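Local coordinates for protein intracellular serine protease (Bacillus licheniformis, PDB 4ZOQ) that forms the N-terminal prodomain of a subtilisin-like lanthipeptide protease, a probable serine endopeptidase of the S8 family, at residues Asp46-Phe51 with Ala74-Lys79; Leu33-Val38 with Val84-Ile89; His52-Val57 with Lys65-Lys70. All blocks are in the same frame, centred on the assembly; numbering follows the deposited sequence.

Interaction 1 of 3, residues Asp46-Phe51 with Ala74-Lys79; sequences DTAEQF and APFTKK
The first torsions of Phe51 and Phe76 send each ring toward the opposite helix: in Phe51 CG stands anti to the carbonyl carbon (chi1 -70°), laying the ring over the backbone of helix 70-80, whereas in Phe76 CG lies anti to the backbone N (chi1 160°), which carries that ring across to the last turn of helix 41-49. The Phe51 ring receives the CA of Phe76 almost exactly over its centre, a CH-pi contact with CA 4.1 Å from the centroid and only 5° off the ring normal. Pro75 packs beside it, its CB 3.7 Å from Phe51 CE2, and Lys79 CB comes near Phe51 CZ before the rest of its bent chain turns away. Both helices lie on the same side of the prodomain's antiparallel sheet, and this contact joins them by apolar packing. With an alanine here instead of Phe51, the CA of Phe76 and the CB of Pro75 would probably lose their aromatic cover and a gap would open between the two helices. The Phe76 ring is met at its edge by the methyl of Thr47, with CG2 3.4 Å from CD1; the hydroxyl of Thr47 bonds back to Lys43 O in its own helix. The neighbouring CE1 of Phe76 lies obliquely near Ala48 N, and 4.0 Å from Ala48 CB.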
# COMPACT_ATOMS: atom_id res chain seq x y z
N ASP A 46 24.68 9.83 21.07
CA ASP A 46 25.64 10.56 21.90
C ASP A 46 26.67 11.26 21.06
O ASP A 46 27.08 12.36 21.40
CB ASP A 46 26.35 9.63 22.90
CG ASP A 46 25.42 9.04 23.97
OD1 ASP A 46 24.32 9.59 24.24
OD2 ASP A 46 25.83 8.01 24.55
N THR A 47 27.11 10.64 19.97
CA THR A 47 27.96 11.35 19.02
C THR A 47 27.19 12.51 18.35
O THR A 47 27.75 13.56 18.05
CB THR A 47 28.50 10.41 17.95
OG1 THR A 47 29.19 9.32 18.57
CG2 THR A 47 29.45 11.16 17.04
N ALA A 48 25.89 12.32 18.15
CA ALA A 48 25.10 13.35 17.47
C ALA A 48 24.92 14.58 18.34
O ALA A 48 24.91 15.71 17.85
CB ALA A 48 23.73 12.79 17.07
N GLU A 49 24.81 14.37 19.64
CA GLU A 49 24.56 15.47 20.55
C GLU A 49 25.85 16.22 20.82
O GLU A 49 25.86 17.45 21.02
CB GLU A 49 24.00 14.93 21.86
CG GLU A 49 23.75 15.97 22.92
CD GLU A 49 23.43 15.30 24.23
OE1 GLU A 49 23.10 14.09 24.21
OE2 GLU A 49 23.49 15.97 25.29
N GLN A 50 26.96 15.53 20.62
CA GLN A 50 28.26 16.11 20.84
C GLN A 50 28.69 16.94 19.64
O GLN A 50 29.66 17.70 19.70
CB GLN A 50 29.24 14.97 21.10
CG GLN A 50 30.71 15.26 20.92
CD GLN A 50 31.54 13.98 20.99
OE1 GLN A 50 31.03 12.94 21.42
NE2 GLN A 50 32.79 14.05 20.55
N PHE A 51 27.90 16.85 18.56
CA PHE A 51 28.14 17.64 17.37
C PHE A 51 26.91 18.41 17.00
O PHE A 51 26.72 18.67 15.85
CB PHE A 51 28.55 16.76 16.17
CG PHE A 51 29.92 16.15 16.29
CD1 PHE A 51 30.13 14.96 16.99
CD2 PHE A 51 31.00 16.73 15.63
CE1 PHE A 51 31.43 14.40 17.07
CE2 PHE A 51 32.27 16.18 15.72
CZ PHE A 51 32.49 15.03 16.43
N ALA A 74 30.23 15.94 8.37
CA ALA A 74 31.45 15.17 8.07
C ALA A 74 32.28 14.74 9.30
O ALA A 74 32.68 13.57 9.37
CB ALA A 74 32.33 15.94 7.08
N PRO A 75 32.53 15.66 10.27
CA PRO A 75 33.21 15.21 11.50
C PRO A 75 32.36 14.30 12.37
O PRO A 75 32.90 13.49 13.13
CB PRO A 75 33.47 16.51 12.26
CG PRO A 75 33.11 17.61 11.37
CD PRO A 75 32.32 17.11 10.24
N PHE A 76 31.04 14.40 12.20
CA PHE A 76 30.14 13.56 12.96
C PHE A 76 30.22 12.18 12.38
O PHE A 76 30.31 11.20 13.10
CB PHE A 76 28.71 14.08 12.88
CG PHE A 76 27.67 13.04 13.22
CD1 PHE A 76 27.64 12.43 14.46
CD2 PHE A 76 26.75 12.65 12.26
CE1 PHE A 76 26.69 11.46 14.76
CE2 PHE A 76 25.80 11.68 12.54
CZ PHE A 76 25.77 11.09 13.80
N THR A 77 30.27 12.12 11.05
CA THR A 77 30.43 10.85 10.36
C THR A 77 31.78 10.25 10.63
O THR A 77 31.91 9.03 10.73
CB THR A 77 30.28 11.00 8.84
OG1 THR A 77 29.05 11.67 8.54
CG2 THR A 77 30.25 9.62 8.18
N LYS A 78 32.77 11.11 10.83
CA LYS A 78 34.14 10.64 10.99
C LYS A 78 34.48 10.18 12.40
O LYS A 78 35.35 9.33 12.54
CB LYS A 78 35.09 11.77 10.59
CG LYS A 78 36.58 11.49 10.78
CD LYS A 78 37.40 12.68 10.30
CE LYS A 78 38.88 12.52 10.61
NZ LYS A 78 39.67 12.17 9.39
N LYS A 79 33.75 10.65 13.41
CA LYS A 79 33.99 10.14 14.77
C LYS A 79 32.93 9.15 15.19
O LYS A 79 33.11 8.41 16.17
CB LYS A 79 34.07 11.28 15.81
CG LYS A 79 34.63 10.80 17.17
CD LYS A 79 35.51 11.78 17.97
CE LYS A 79 37.00 11.59 17.61
NZ LYS A 79 37.99 12.00 18.67

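Interaction 2 of 3, residues Leu33-Val38 with Val84-Ile89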
# COMPACT_ATOMS: atom_id res chain seq x y z
N LEU A 33 21.73 7.25 7.81
CA LEU A 33 22.66 6.26 8.33
C LEU A 33 22.00 4.92 8.62
O LEU A 33 20.90 4.85 9.17
CB LEU A 33 23.30 6.77 9.64
CG LEU A 33 24.52 7.68 9.68
CD1 LEU A 33 24.58 8.37 11.02
CD2 LEU A 33 25.76 6.85 9.50
N LEU A 34 22.71 3.85 8.30
CA LEU A 34 22.26 2.53 8.65
C LEU A 34 23.33 1.87 9.53
O LEU A 34 24.44 1.63 9.08
CB LEU A 34 21.97 1.69 7.40
CG LEU A 34 21.40 0.34 7.79
CD1 LEU A 34 20.08 0.52 8.55
CD2 LEU A 34 21.20 -0.55 6.57
N LEU A 35 23.01 1.65 10.81
CA LEU A 35 23.94 0.96 11.70
C LEU A 35 24.08 -0.51 11.32
O LEU A 35 23.12 -1.14 10.87
CB LEU A 35 23.47 1.07 13.17
CG LEU A 35 23.18 2.43 13.79
CD1 LEU A 35 22.34 2.28 15.04
CD2 LEU A 35 24.47 3.14 14.14
N GLU A 36 25.26 -1.07 11.52
CA GLU A 36 25.41 -2.50 11.34
C GLU A 36 24.69 -3.24 12.45
O GLU A 36 24.19 -4.35 12.26
CB GLU A 36 26.87 -2.91 11.42
CG GLU A 36 27.78 -2.79 10.21
CD GLU A 36 29.16 -3.38 10.55
OE1 GLU A 36 29.18 -4.31 11.40
OE2 GLU A 36 30.19 -2.92 10.00
N HIS A 37 24.59 -2.59 13.60
CA HIS A 37 23.92 -3.21 14.73
C HIS A 37 23.03 -2.22 15.42
O HIS A 37 23.46 -1.13 15.78
CB HIS A 37 24.95 -3.74 15.73
CG HIS A 37 25.95 -4.69 15.14
ND1 HIS A 37 27.10 -4.25 14.51
CD2 HIS A 37 25.97 -6.04 15.07
CE1 HIS A 37 27.79 -5.29 14.09
NE2 HIS A 37 27.13 -6.39 14.41
N VAL A 38 21.78 -2.61 15.61
CA VAL A 38 20.79 -1.68 16.10
C VAL A 38 21.02 -1.40 17.58
O VAL A 38 20.49 -0.44 18.12
CB VAL A 38 19.35 -2.19 15.82
CG1 VAL A 38 19.21 -2.63 14.36
CG2 VAL A 38 18.92 -3.24 16.83
N VAL A 84 31.49 2.96 16.01
CA VAL A 84 30.47 2.04 15.54
C VAL A 84 30.45 1.95 14.01
O VAL A 84 30.82 2.89 13.30
CB VAL A 84 29.08 2.43 16.06
CG1 VAL A 84 29.12 2.54 17.58
CG2 VAL A 84 28.66 3.74 15.45
N GLY A 85 30.02 0.79 13.51
CA GLY A 85 29.94 0.59 12.07
C GLY A 85 28.61 1.04 11.51
O GLY A 85 27.55 0.56 11.93
N ALA A 86 28.65 1.99 10.59
CA ALA A 86 27.46 2.47 9.90
C ALA A 86 27.77 2.85 8.45
O ALA A 86 28.87 3.31 8.15
CB ALA A 86 26.85 3.64 10.64
N ASP A 87 26.80 2.70 7.55
CA ASP A 87 26.97 3.17 6.17
C ASP A 87 26.14 4.45 6.04
O ASP A 87 25.10 4.57 6.68
CB ASP A 87 26.53 2.11 5.14
CG ASP A 87 27.20 0.76 5.35
OD1 ASP A 87 28.31 0.71 5.93
OD2 ASP A 87 26.62 -0.27 4.95
N VAL A 88 26.61 5.39 5.23
CA VAL A 88 26.00 6.73 5.16
C VAL A 88 25.44 7.04 3.78
O VAL A 88 26.06 6.73 2.77
CB VAL A 88 27.04 7.80 5.54
CG1 VAL A 88 26.40 9.16 5.73
CG2 VAL A 88 27.80 7.38 6.78
N ILE A 89 24.30 7.73 3.72
CA ILE A 89 23.75 8.09 2.42
C ILE A 89 23.61 9.60 2.29
O ILE A 89 23.16 10.27 3.21
CB ILE A 89 22.34 7.44 2.19
CG1 ILE A 89 22.44 5.93 2.06
CG2 ILE A 89 21.66 8.00 0.94
CD1 ILE A 89 21.07 5.25 2.15
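An antiparallel pair of strands at one margin of the prodomain's four-stranded sheet makes this contact: strand 31-35, an inner strand, takes strand 86-89 as its neighbour, segments 33-35 and 86-89 running at 167° to each other. The ladder turns on Leu34 and Asp87, the hydrogen-bonded pair, whose two amides and two carbonyls face each other. Leu34 N gives a straight bond to Asp87 O (3.0 Å, 167° at the hydrogen), and Asp87 N returns one of the same length to Leu34 O. One residue past the strand, Glu36 N adds a third bond, 2.8 Å to Gly85 O, so the pairing carries on into the loop. Leu33 with Val88 and Leu35 with Ala86 are non-hydrogen-bonded pairs, and their side chains share the face of the sheet that packs against the helices. There Leu33 also touches Leu44 of helix 41-49 and Phe76 and Leu80 of helix 70-80. The other face, bearing Leu34 and Asp87, turns to the chain of the protease: Leu34 packs on its Arg157 and Asp87 on its Val150. Arg157 of that chain also hydrogen-bonds Leu35 O, tying the strand end directly to the enzyme, consistent with a prodomain that remains associated with its protease. On the helix-covered face, Leu33 and Val88 lie side by side and point the same way. With CG of Leu33 anti to the carbonyl carbon (chi1 -84°), its CD2 methyl is carried over to strand 86-89 and touches both Ala86 CB (3.6 Å) and Val88 CG2 (3.4 Å).

Interaction 3 of 3, residues His52-Val57 with Lys65-Lys70; sequences HIHADV and KVTGEK
The imidazole of His54 has Thr67 OG1 at its edge, 3.7 Å from CD2, and over one face the backbone N of Asp56 from its own strand, 4.3 Å above the ring plane and offset toward the rim. His54 and Thr67 form a hydrogen-bonded pair in the beta hairpin of strands 54-58 and 63-67, segments 54-57 and 65-67 of which run antiparallel at 166°. Their side chains lie alongside one another on the same face of the sheet as Asp56 and Lys65. Thr67 N gives a bond of 2.7 Å to His54 O, and the hydroxyl of Thr67 adds a weak, long one to the same oxygen. His54 N returns a bond to Thr67 O that is bent, 132° at the hydrogen. Asp56 and Lys65 repeat the two-way backbone pairing, with 2.8 Å from Asp56 N to Lys65 O as well as from Lys65 N to Asp56 O. Their side chains cross at a slant. The lysine chain, bent at chi3 and chi4, brings NZ to 4.2 Å from Asp56 OD2, beyond a salt bridge; that carboxylate instead pairs with Lys121 of the protease chain, whose Tyr117 also hydrogen-bonds Asp56 O and packs on Lys65. The Asp56-Lys65 end of this face therefore meets the enzyme. On the other face, Ala55 and Val66, a non-hydrogen-bonded pair, turn toward the helices, where Val66 packs on Leu73 and Phe76 and Ala55 on Ala48. CG1 of Ile53 sits between its backbone N and carbonyl carbon (chi1 61°), which directs the chain along Val66 and sets CD1 3.9 Å from Val66 CB.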
# COMPACT_ATOMS: atom_id res chain seq x y z
N HIS A 52 26.02 18.65 17.95
CA HIS A 52 24.79 19.43 17.73
C HIS A 52 24.08 19.13 16.41
O HIS A 52 23.67 20.04 15.67
CB HIS A 52 25.12 20.92 17.86
CG HIS A 52 23.90 21.81 18.00
ND1 HIS A 52 22.93 21.64 18.96
CD2 HIS A 52 23.50 22.86 17.25
CE1 HIS A 52 21.99 22.56 18.81
NE2 HIS A 52 22.31 23.31 17.78
N ILE A 53 23.94 17.85 16.10
CA ILE A 53 23.21 17.47 14.91
C ILE A 53 22.06 16.60 15.38
O ILE A 53 22.18 15.82 16.33
CB ILE A 53 24.10 16.72 13.84
CG1 ILE A 53 24.66 15.41 14.38
CG2 ILE A 53 25.21 17.59 13.26
CD1 ILE A 53 23.87 14.21 13.89
N HIS A 54 20.90 16.78 14.76
CA HIS A 54 19.82 15.90 15.16
C HIS A 54 19.64 14.67 14.29
O HIS A 54 19.44 14.72 13.08
CB HIS A 54 18.53 16.67 15.39
CG HIS A 54 17.31 15.85 15.25
ND1 HIS A 54 16.51 15.57 16.35
CD2 HIS A 54 16.55 15.58 14.17
CE1 HIS A 54 15.43 14.92 15.93
NE2 HIS A 54 15.42 14.94 14.61
N ALA A 55 19.75 13.55 15.00
CA ALA A 55 19.65 12.21 14.49
C ALA A 55 18.34 11.56 14.93
O ALA A 55 18.08 11.35 16.12
CB ALA A 55 20.82 11.38 14.97
N ASP A 56 17.53 11.23 13.93
CA ASP A 56 16.24 10.62 14.16
C ASP A 56 16.37 9.17 13.76
O ASP A 56 16.55 8.87 12.59
CB ASP A 56 15.16 11.31 13.33
CG ASP A 56 13.77 10.82 13.65
OD1 ASP A 56 13.64 9.79 14.36
OD2 ASP A 56 12.80 11.42 13.13
N VAL A 57 16.28 8.28 14.73
CA VAL A 57 16.55 6.88 14.49
C VAL A 57 15.29 6.08 14.58
O VAL A 57 14.47 6.30 15.48
CB VAL A 57 17.55 6.30 15.49
CG1 VAL A 57 18.05 4.95 15.00
CG2 VAL A 57 18.70 7.26 15.66
N LYS A 65 17.92 9.42 10.25
CA LYS A 65 18.08 10.60 9.43
C LYS A 65 18.81 11.64 10.28
O LYS A 65 18.40 11.96 11.40
CB LYS A 65 16.74 11.13 8.91
CG LYS A 65 16.77 12.60 8.45
CD LYS A 65 15.40 13.10 7.98
CE LYS A 65 14.34 12.98 9.04
NZ LYS A 65 14.63 13.81 10.26
N VAL A 66 19.93 12.13 9.77
CA VAL A 66 20.72 13.07 10.53
C VAL A 66 20.65 14.42 9.83
O VAL A 66 20.86 14.54 8.62
CB VAL A 66 22.20 12.61 10.70
CG1 VAL A 66 22.26 11.35 11.53
CG2 VAL A 66 22.84 12.37 9.36
N THR A 67 20.29 15.44 10.60
CA THR A 67 20.15 16.79 10.08
C THR A 67 20.89 17.70 11.03
O THR A 67 20.98 17.43 12.23
CB THR A 67 18.68 17.24 9.96
OG1 THR A 67 18.08 17.28 11.27
CG2 THR A 67 17.89 16.27 9.09
N GLY A 68 21.46 18.76 10.49
CA GLY A 68 22.20 19.71 11.30
C GLY A 68 22.92 20.68 10.39
O GLY A 68 22.43 20.98 9.30
N GLU A 69 24.11 21.12 10.78
CA GLU A 69 24.86 21.95 9.85
C GLU A 69 25.93 21.14 9.13
O GLU A 69 26.68 20.36 9.73
CB GLU A 69 25.47 23.14 10.57
CG GLU A 69 24.49 24.32 10.76
CD GLU A 69 24.13 25.07 9.47
OE1 GLU A 69 23.97 24.43 8.40
OE2 GLU A 69 23.97 26.31 9.54
N LYS A 70 26.00 21.41 7.84
CA LYS A 70 26.69 20.59 6.86
C LYS A 70 28.21 20.52 6.96
O LYS A 70 28.82 19.62 6.38
CB LYS A 70 26.29 21.12 5.48
CG LYS A 70 24.83 21.56 5.45
CD LYS A 70 24.42 22.05 4.08
CE LYS A 70 22.91 22.05 3.95
NZ LYS A 70 22.53 22.39 2.56

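The three contacts share one apolar core between the sheet and the two helices of the prodomain. Interaction 1 supplies Phe76, whose CE2 lies 3.8 Å from Leu33 CD1 of interaction 2 and 3.5 Å from Ile53 CD1 of interaction 3. Interactions 2 and 3, centres about 14 Å apart, lie on opposite sides of the chain's centre but belong to the same sheet, where strands 31-35 and 63-67 are neighbours; Leu33 CD1 and Val66 CG1 touch at 3.8 Å. Along the chain, interaction 3 sits inside the loop closed by interaction 1, and that inside the loop closed by interaction 2. Both sheet contacts also reach the protease chain, whereas neither segment of interaction 1 is touched by it.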